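Local coordinates for Nitrate/nitrite binding protein NrtA (Synechocystis sp., PDB 2G29) that binds nitrate in the periplasm as the solute-binding subunit of the NrtABCD ABC transporter, which takes up nitrate and probably also nitrite, at residues K321-N326 and A378-S383; A327-K332 and L366-A371. One frame throughout, in Å; residues are numbered along the deposited sequence.

Contact 1 of 2, residues K321-N326 and A378-S383; sequences KYWVDN and ADQIPS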
ATOM      1  N   LYS A 321       0.810 -10.613  -1.674  1.00 12.71           N
ATOM      2  CA  LYS A 321      -0.292 -11.568  -1.716  1.00 12.61           C
ATOM      3  C   LYS A 321      -1.562 -10.768  -1.921  1.00 13.65           C
ATOM      4  O   LYS A 321      -1.745  -9.716  -1.286  1.00 13.55           O
ATOM      5  CB  LYS A 321      -0.374 -12.349  -0.399  1.00 13.86           C
ATOM      6  CG  LYS A 321       0.793 -13.258  -0.123  1.00 15.62           C
ATOM      7  CD  LYS A 321       0.734 -13.691   1.346  1.00 18.83           C
ATOM      8  CE  LYS A 321       1.907 -14.603   1.701  1.00 18.85           C
ATOM      9  NZ  LYS A 321       1.959 -14.960   3.143  1.00 21.29           N
ATOM     10  N   TYR A 322      -2.455 -11.289  -2.761  1.00 12.65           N
ATOM     11  CA  TYR A 322      -3.709 -10.636  -3.117  1.00 12.31           C
ATOM     12  C   TYR A 322      -4.928 -11.422  -2.674  1.00 12.99           C
ATOM     13  O   TYR A 322      -6.022 -10.925  -2.754  1.00 15.31           O
ATOM     14  CB  TYR A 322      -3.814 -10.424  -4.653  1.00 12.51           C
ATOM     15  CG  TYR A 322      -2.566  -9.818  -5.256  1.00 13.38           C
ATOM     16  CD1 TYR A 322      -1.720 -10.579  -6.076  1.00 15.05           C
ATOM     17  CD2 TYR A 322      -2.170  -8.518  -4.935  1.00 14.25           C
ATOM     18  CE1 TYR A 322      -0.514 -10.069  -6.546  1.00 14.62           C
ATOM     19  CE2 TYR A 322      -0.972  -8.001  -5.404  1.00 13.23           C
ATOM     20  CZ  TYR A 322      -0.143  -8.781  -6.202  1.00 13.23           C
ATOM     21  OH  TYR A 322       1.080  -8.314  -6.627  1.00 14.90           O
ATOM     22  N   TRP A 323      -4.732 -12.650  -2.210  1.00 13.22           N
ATOM     23  CA  TRP A 323      -5.876 -13.453  -1.819  1.00 14.86           C
ATOM     24  C   TRP A 323      -5.559 -14.451  -0.717  1.00 14.68           C
ATOM     25  O   TRP A 323      -6.300 -14.535   0.257  1.00 14.64           O
ATOM     26  CB  TRP A 323      -6.422 -14.189  -3.039  1.00 14.50           C
ATOM     27  CG  TRP A 323      -7.758 -14.772  -2.774  1.00 15.55           C
ATOM     28  CD1 TRP A 323      -8.068 -16.103  -2.561  1.00 16.02           C
ATOM     29  CD2 TRP A 323      -8.983 -14.067  -2.730  1.00 15.25           C
ATOM     30  NE1 TRP A 323      -9.423 -16.248  -2.392  1.00 16.73           N
ATOM     31  CE2 TRP A 323     -10.011 -15.017  -2.485  1.00 15.30           C
ATOM     32  CE3 TRP A 323      -9.324 -12.720  -2.860  1.00 16.26           C
ATOM     33  CZ2 TRP A 323     -11.333 -14.654  -2.384  1.00 16.36           C
ATOM     34  CZ3 TRP A 323     -10.633 -12.363  -2.756  1.00 15.96           C
ATOM     35  CH2 TRP A 323     -11.630 -13.318  -2.514  1.00 15.60           C
ATOM     36  N   VAL A 324      -4.463 -15.200  -0.846  1.00 16.65           N
ATOM     37  CA  VAL A 324      -4.107 -16.182   0.186  1.00 16.83           C
ATOM     38  C   VAL A 324      -3.905 -15.502   1.545  1.00 17.72           C
ATOM     39  O   VAL A 324      -3.555 -14.313   1.611  1.00 17.43           O
ATOM     40  CB  VAL A 324      -2.801 -16.978  -0.198  1.00 18.68           C
ATOM     41  CG1 VAL A 324      -1.609 -16.068  -0.196  1.00 18.60           C
ATOM     42  CG2 VAL A 324      -2.564 -18.136   0.766  1.00 20.15           C
ATOM     43  N   ASP A 325      -4.137 -16.248   2.623  1.00 18.26           N
ATOM     44  CA  ASP A 325      -3.973 -15.726   3.972  1.00 19.50           C
ATOM     45  C   ASP A 325      -4.892 -14.520   4.219  1.00 18.10           C
ATOM     46  O   ASP A 325      -4.495 -13.557   4.879  1.00 20.14           O
ATOM     47  CB  ASP A 325      -2.492 -15.383   4.240  1.00 21.15           C
ATOM     48  CG  ASP A 325      -1.578 -16.597   4.043  1.00 24.74           C
ATOM     49  OD1 ASP A 325      -1.964 -17.698   4.503  1.00 25.12           O
ATOM     50  OD2 ASP A 325      -0.492 -16.468   3.431  1.00 27.50           O
ATOM     51  N   ASN A 326      -6.115 -14.591   3.681  1.00 17.45           N
ATOM     52  CA  ASN A 326      -7.136 -13.543   3.865  1.00 15.97           C
ATOM     53  C   ASN A 326      -6.675 -12.156   3.446  1.00 14.38           C
ATOM     54  O   ASN A 326      -7.236 -11.144   3.888  1.00 14.95           O
ATOM     55  CB  ASN A 326      -7.574 -13.500   5.332  1.00 17.40           C
ATOM     56  CG  ASN A 326      -8.044 -14.858   5.840  1.00 18.35           C
ATOM     57  OD1 ASN A 326      -7.502 -15.386   6.804  1.00 24.09           O
ATOM     58  ND2 ASN A 326      -9.051 -15.413   5.195  1.00 19.24           N
ATOM     59  N   ALA A 378     -16.124 -20.763   2.774  1.00 31.07           N
ATOM     60  CA  ALA A 378     -16.305 -20.246   4.124  1.00 30.32           C
ATOM     61  C   ALA A 378     -15.048 -19.990   4.946  1.00 30.54           C
ATOM     62  O   ALA A 378     -14.961 -18.999   5.675  1.00 29.12           O
ATOM     63  CB  ALA A 378     -17.241 -21.168   4.906  1.00 30.95           C
ATOM     64  N   ASP A 379     -14.071 -20.882   4.845  1.00 30.04           N
ATOM     65  CA  ASP A 379     -12.869 -20.733   5.647  1.00 30.15           C
ATOM     66  C   ASP A 379     -11.970 -19.603   5.169  1.00 28.83           C
ATOM     67  O   ASP A 379     -10.984 -19.271   5.825  1.00 29.42           O
ATOM     68  CB  ASP A 379     -12.109 -22.062   5.684  1.00 32.62           C
ATOM     69  CG  ASP A 379     -11.364 -22.343   4.409  1.00 34.73           C
ATOM     70  OD1 ASP A 379     -11.864 -22.007   3.308  1.00 36.35           O
ATOM     71  OD2 ASP A 379     -10.265 -22.923   4.510  1.00 37.47           O
ATOM     72  N   GLN A 380     -12.322 -19.027   4.024  1.00 28.00           N
ATOM     73  CA  GLN A 380     -11.563 -17.914   3.458  1.00 26.31           C
ATOM     74  C   GLN A 380     -12.233 -16.576   3.775  1.00 24.47           C
ATOM     75  O   GLN A 380     -11.760 -15.527   3.351  1.00 22.47           O
ATOM     76  CB  GLN A 380     -11.429 -18.083   1.943  1.00 29.14           C
ATOM     77  CG  GLN A 380     -10.388 -19.130   1.541  1.00 33.72           C
ATOM     78  CD  GLN A 380     -10.347 -19.372   0.045  1.00 36.02           C
ATOM     79  OE1 GLN A 380     -10.553 -18.457  -0.754  1.00 36.61           O
ATOM     80  NE2 GLN A 380     -10.069 -20.611  -0.343  1.00 37.60           N
ATOM     81  N   ILE A 381     -13.340 -16.628   4.504  1.00 22.43           N
ATOM     82  CA  ILE A 381     -14.061 -15.423   4.919  1.00 20.58           C
ATOM     83  C   ILE A 381     -13.896 -15.296   6.436  1.00 20.85           C
ATOM     84  O   ILE A 381     -14.503 -16.045   7.205  1.00 20.74           O
ATOM     85  CB  ILE A 381     -15.565 -15.503   4.577  1.00 19.24           C
ATOM     86  CG1 ILE A 381     -15.742 -15.531   3.059  1.00 20.56           C
ATOM     87  CG2 ILE A 381     -16.310 -14.304   5.201  1.00 21.57           C
ATOM     88  CD1 ILE A 381     -17.169 -15.711   2.597  1.00 20.23           C
ATOM     89  N   PRO A 382     -13.076 -14.335   6.893  1.00 20.43           N
ATOM     90  CA  PRO A 382     -12.845 -14.137   8.330  1.00 20.89           C
ATOM     91  C   PRO A 382     -14.120 -13.952   9.151  1.00 20.46           C
ATOM     92  O   PRO A 382     -15.054 -13.261   8.715  1.00 22.02           O
ATOM     93  CB  PRO A 382     -11.965 -12.889   8.374  1.00 21.88           C
ATOM     94  CG  PRO A 382     -11.198 -12.974   7.063  1.00 21.68           C
ATOM     95  CD  PRO A 382     -12.282 -13.376   6.094  1.00 21.08           C
ATOM     96  N   SER A 383     -14.122 -14.557  10.338  1.00 21.19           N
ATOM     97  CA  SER A 383     -15.243 -14.516  11.283  1.00 22.58           C
ATOM     98  C   SER A 383     -15.242 -13.252  12.121  1.00 21.89           C
ATOM     99  O   SER A 383     -16.216 -12.963  12.822  1.00 22.87           O
ATOM    100  CB  SER A 383     -15.188 -15.717  12.234  1.00 24.09           C
ATOM    101  OG  SER A 383     -15.585 -16.898  11.560  1.00 31.28           O
TER
HETATM  102  O   HOH W   1      -9.446 -15.246   2.135  1.00 17.11           O
HETATM  103  O   HOH W   2     -10.765 -16.722   6.595  1.00 22.28           O

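Contact 2 of 2, residues A327-K332 and L366-A371; sequences ASYPYK and LWREAA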
ATOM      1  N   ALA A 327      -5.697 -12.086   2.562  1.00 14.52           N
ATOM      2  CA  ALA A 327      -5.137 -10.798   2.115  1.00 13.46           C
ATOM      3  C   ALA A 327      -6.115  -9.707   1.677  1.00 13.68           C
ATOM      4  O   ALA A 327      -5.898  -8.522   1.932  1.00 14.66           O
ATOM      5  CB  ALA A 327      -4.151 -11.044   0.977  1.00 15.15           C
ATOM      6  N   SER A 328      -7.168 -10.107   0.978  1.00 12.85           N
ATOM      7  CA  SER A 328      -8.148  -9.179   0.472  1.00 13.04           C
ATOM      8  C   SER A 328      -9.121  -8.666   1.531  1.00 12.46           C
ATOM      9  O   SER A 328      -9.646  -7.565   1.431  1.00 11.80           O
ATOM     10  CB  SER A 328      -8.904  -9.869  -0.661  1.00 12.31           C
ATOM     11  OG  SER A 328      -9.893  -9.038  -1.190  1.00 12.95           O
ATOM     12  N   TYR A 329      -9.366  -9.451   2.573  1.00 13.05           N
ATOM     13  CA  TYR A 329     -10.325  -9.009   3.597  1.00 12.20           C
ATOM     14  C   TYR A 329      -9.768  -7.787   4.321  1.00 12.48           C
ATOM     15  O   TYR A 329      -8.693  -7.845   4.894  1.00 11.99           O
ATOM     16  CB  TYR A 329     -10.606 -10.144   4.578  1.00 12.42           C
ATOM     17  CG  TYR A 329     -11.601  -9.734   5.637  1.00 12.84           C
ATOM     18  CD1 TYR A 329     -12.953  -9.603   5.341  1.00 12.94           C
ATOM     19  CD2 TYR A 329     -11.183  -9.439   6.931  1.00 11.36           C
ATOM     20  CE1 TYR A 329     -13.866  -9.184   6.307  1.00 12.13           C
ATOM     21  CE2 TYR A 329     -12.075  -9.024   7.912  1.00 12.88           C
ATOM     22  CZ  TYR A 329     -13.416  -8.895   7.599  1.00 11.78           C
ATOM     23  OH  TYR A 329     -14.279  -8.507   8.595  1.00 13.37           O
ATOM     24  N   PRO A 330     -10.499  -6.662   4.300  1.00 10.35           N
ATOM     25  CA  PRO A 330     -10.023  -5.429   4.949  1.00 11.93           C
ATOM     26  C   PRO A 330     -10.285  -5.401   6.440  1.00 10.86           C
ATOM     27  O   PRO A 330     -11.296  -4.918   6.910  1.00 12.05           O
ATOM     28  CB  PRO A 330     -10.766  -4.337   4.193  1.00 10.99           C
ATOM     29  CG  PRO A 330     -12.125  -4.978   3.926  1.00 12.23           C
ATOM     30  CD  PRO A 330     -11.786  -6.452   3.613  1.00 12.19           C
ATOM     31  N   TYR A 331      -9.357  -5.982   7.182  1.00 10.56           N
ATOM     32  CA  TYR A 331      -9.501  -6.025   8.632  1.00 11.15           C
ATOM     33  C   TYR A 331      -9.574  -4.618   9.231  1.00 10.72           C
ATOM     34  O   TYR A 331      -8.718  -3.746   8.967  1.00 10.80           O
ATOM     35  CB  TYR A 331      -8.315  -6.763   9.278  1.00 11.62           C
ATOM     36  CG  TYR A 331      -8.291  -8.265   9.077  1.00 12.61           C
ATOM     37  CD1 TYR A 331      -7.513  -8.829   8.083  1.00 12.37           C
ATOM     38  CD2 TYR A 331      -9.051  -9.114   9.898  1.00 13.46           C
ATOM     39  CE1 TYR A 331      -7.464 -10.209   7.898  1.00 12.34           C
ATOM     40  CE2 TYR A 331      -9.007 -10.490   9.710  1.00 13.34           C
ATOM     41  CZ  TYR A 331      -8.214 -11.025   8.721  1.00 15.31           C
ATOM     42  OH  TYR A 331      -8.119 -12.406   8.562  1.00 15.72           O
ATOM     43  N   LYS A 332     -10.594  -4.401  10.047  1.00 11.03           N
ATOM     44  CA  LYS A 332     -10.726  -3.118  10.751  1.00 10.93           C
ATOM     45  C   LYS A 332      -9.548  -2.920  11.732  1.00 10.36           C
ATOM     46  O   LYS A 332      -9.129  -1.785  11.946  1.00 11.26           O
ATOM     47  CB  LYS A 332     -12.055  -3.066  11.513  1.00 11.61           C
ATOM     48  CG  LYS A 332     -13.282  -2.858  10.630  1.00 11.23           C
ATOM     49  CD  LYS A 332     -14.556  -2.849  11.438  1.00 13.20           C
ATOM     50  CE  LYS A 332     -15.707  -2.390  10.597  1.00 14.50           C
ATOM     51  NZ  LYS A 332     -16.970  -2.295  11.425  1.00 15.39           N
ATOM     52  N   LEU A 366     -19.500  -4.958   3.054  1.00 12.71           N
ATOM     53  CA  LEU A 366     -19.672  -5.072   1.599  1.00 12.66           C
ATOM     54  C   LEU A 366     -18.749  -6.180   1.063  1.00 14.00           C
ATOM     55  O   LEU A 366     -19.116  -6.909   0.130  1.00 12.95           O
ATOM     56  CB  LEU A 366     -19.365  -3.723   0.914  1.00 13.27           C
ATOM     57  CG  LEU A 366     -20.331  -2.604   1.284  1.00 12.77           C
ATOM     58  CD1 LEU A 366     -20.052  -1.355   0.487  1.00 13.55           C
ATOM     59  CD2 LEU A 366     -21.767  -3.087   0.943  1.00 13.39           C
ATOM     60  N   TRP A 367     -17.553  -6.333   1.650  1.00 12.94           N
ATOM     61  CA  TRP A 367     -16.650  -7.370   1.204  1.00 12.77           C
ATOM     62  C   TRP A 367     -17.270  -8.735   1.462  1.00 13.88           C
ATOM     63  O   TRP A 367     -17.276  -9.594   0.566  1.00 14.31           O
ATOM     64  CB  TRP A 367     -15.273  -7.221   1.899  1.00 11.89           C
ATOM     65  CG  TRP A 367     -14.191  -8.138   1.347  1.00 12.70           C
ATOM     66  CD1 TRP A 367     -13.200  -7.787   0.471  1.00 12.77           C
ATOM     67  CD2 TRP A 367     -13.986  -9.538   1.642  1.00 14.58           C
ATOM     68  NE1 TRP A 367     -12.399  -8.864   0.192  1.00 12.54           N
ATOM     69  CE2 TRP A 367     -12.847  -9.948   0.905  1.00 13.70           C
ATOM     70  CE3 TRP A 367     -14.646 -10.476   2.457  1.00 14.04           C
ATOM     71  CZ2 TRP A 367     -12.344 -11.264   0.953  1.00 14.18           C
ATOM     72  CZ3 TRP A 367     -14.154 -11.786   2.509  1.00 13.69           C
ATOM     73  CH2 TRP A 367     -13.007 -12.165   1.760  1.00 14.47           C
ATOM     74  N   ARG A 368     -17.798  -8.953   2.669  1.00 13.58           N
ATOM     75  CA  ARG A 368     -18.433 -10.246   2.967  1.00 13.33           C
ATOM     76  C   ARG A 368     -19.631 -10.509   2.067  1.00 15.01           C
ATOM     77  O   ARG A 368     -19.842 -11.664   1.661  1.00 15.53           O
ATOM     78  CB  ARG A 368     -18.852 -10.320   4.442  1.00 15.72           C
ATOM     79  CG  ARG A 368     -17.680 -10.557   5.395  1.00 13.43           C
ATOM     80  CD  ARG A 368     -18.188 -10.732   6.847  1.00 14.27           C
ATOM     81  NE  ARG A 368     -18.570  -9.466   7.461  1.00 14.96           N
ATOM     82  CZ  ARG A 368     -19.782  -9.176   7.912  1.00 16.60           C
ATOM     83  NH1 ARG A 368     -20.773 -10.077   7.828  1.00 21.27           N
ATOM     84  NH2 ARG A 368     -20.030  -7.975   8.421  1.00 16.49           N
ATOM     85  N   GLU A 369     -20.416  -9.479   1.744  1.00 14.49           N
ATOM     86  CA  GLU A 369     -21.571  -9.706   0.865  1.00 15.81           C
ATOM     87  C   GLU A 369     -21.110 -10.128  -0.515  1.00 16.48           C
ATOM     88  O   GLU A 369     -21.682 -11.050  -1.118  1.00 16.58           O
ATOM     89  CB  GLU A 369     -22.438  -8.453   0.797  1.00 15.36           C
ATOM     90  CG  GLU A 369     -23.228  -8.285   2.107  1.00 18.66           C
ATOM     91  CD  GLU A 369     -23.704  -6.877   2.371  1.00 22.59           C
ATOM     92  OE1 GLU A 369     -23.791  -6.076   1.412  1.00 24.85           O
ATOM     93  OE2 GLU A 369     -24.005  -6.574   3.557  1.00 23.65           O
ATOM     94  N   ALA A 370     -20.049  -9.507  -1.019  1.00 15.92           N
ATOM     95  CA  ALA A 370     -19.545  -9.878  -2.332  1.00 15.42           C
ATOM     96  C   ALA A 370     -18.919 -11.261  -2.325  1.00 17.45           C
ATOM     97  O   ALA A 370     -19.095 -12.025  -3.277  1.00 15.82           O
ATOM     98  CB  ALA A 370     -18.520  -8.826  -2.793  1.00 14.21           C
ATOM     99  N   ALA A 371     -18.166 -11.602  -1.288  1.00 16.64           N
ATOM    100  CA  ALA A 371     -17.532 -12.924  -1.246  1.00 16.52           C
ATOM    101  C   ALA A 371     -18.594 -14.027  -1.141  1.00 18.17           C
ATOM    102  O   ALA A 371     -18.417 -15.133  -1.687  1.00 17.90           O
ATOM    103  CB  ALA A 371     -16.550 -13.019  -0.075  1.00 15.24           C
TER

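Contact 1 of 2, residues K321-N326 and A378-S383
Trp-323 reaches across to Gln-380 and gives its indole N-H to the side-chain amide: NE1 lies 3.0 Å from Gln-380 OE1, with an N-H...O angle of 145°. The bond is bent at both ends, since the oxygen sits 24° out of the indole plane and the donor is tilted from the carbonyl plane; ring and amide stand nearly perpendicular. Gln-380 is extended beyond CG (chi2 175°), which carries OE1 out to the indole. The second link starts from Asn-326, whose ND2 makes a weak hydrogen bond of 3.3 Å to Gln-380 O. One water, 2.6 Å from Gln-380 O, bridges that same pair of atoms, and another joins Asn-326 ND2 to Asp-379 O. Against the Asn-326 amide rests the Pro-382 ring, its CG 3.7 Å from Asn-326 ND2.

Behind this shell, the Trp-323 side chain also touches Gln-267, Gln-268 and Asp-271 of helix 253-271, and Trp-367 of helix 364-373. A leucine here has no N-H to offer, and the Gln-380 amide would probably be left without this donor and freer to turn. Farther back, Lys-321 NZ forms a salt bridge with Asp-325 OD2 (2.9 Å) inside its own loop, and others with Asp-236 and Glu-317. The whole is a partly water-mediated surface contact between two loops beside helix 253-271 of this two-domain periplasmic solute-binding protein, away from the nitrate site.

Contact 2 of 2, residues A327-K332 and L366-A371
Tyr-329 meets the indole of Trp-367 edge-on in a T-shaped pair, its ring centroid 5.2 Å from that of the six-membered ring and the planes 83° apart; the leading atom, Tyr-329 CD1, comes to 3.5 Å from Trp-367 CE3. CH-pi contacts cover the same face: Tyr-329 CA and the proline ring carbon Pro-330 CD sit over the five-membered ring, 4.0 Å and 3.9 Å from its centroid. Trp-367 has CG anti to its own N (chi1 -171°), which carries the indole off helix 364-373 and against this loop.

Pro-330 is the centre of an inverse gamma turn, closed by a weak backbone bond from Tyr-331 N to Tyr-329 O; directly after it Tyr-331 takes the N-cap position of helix 332-344.

A hydrogen bond holds the indole at its edge. Trp-367 NE1 donates to Ser-328 OG over 2.9 Å, in a nearly straight bond (164°) with the hydroxyl oxygen in the ring plane. Ser-328 OG is also hydrogen-bonded to Gln-267 of helix 253-271, so the serine connects the indole to that helix.

Looser apolar packing brings Arg-368 CG to 4.2 Å from Tyr-329 CE1, the two side chains running the same way. Their polar ends converge on Glu-364, which accepts a hydrogen bond from Tyr-329 OH and forms a salt bridge with Arg-368 NE.

How the contacts relate
Contacts 1 and 2 have centres about 9 Å apart on the same side of the chain's centre. Residues 321-326 run into 327-332; after helices 332-344 and 354-361 come 366-371 on helix 364-373 and then 378-383, so contact 2 falls within the span that contact 1 joins. The two meet where Pro-382 CG packs 3.5 Å from Tyr-329 CD2. Helix 253-271 touches both, while contact 2 also borders strand 115-120, at the edge of the five-stranded sheet that includes strand 240-245. That strand starts at the nitrate-binding Lys-240, whose side chain is about 11 Å from that of Pro-330. One loop is thus fastened to helix 364-373 and to the loop that follows it, in a surface and a buried layer.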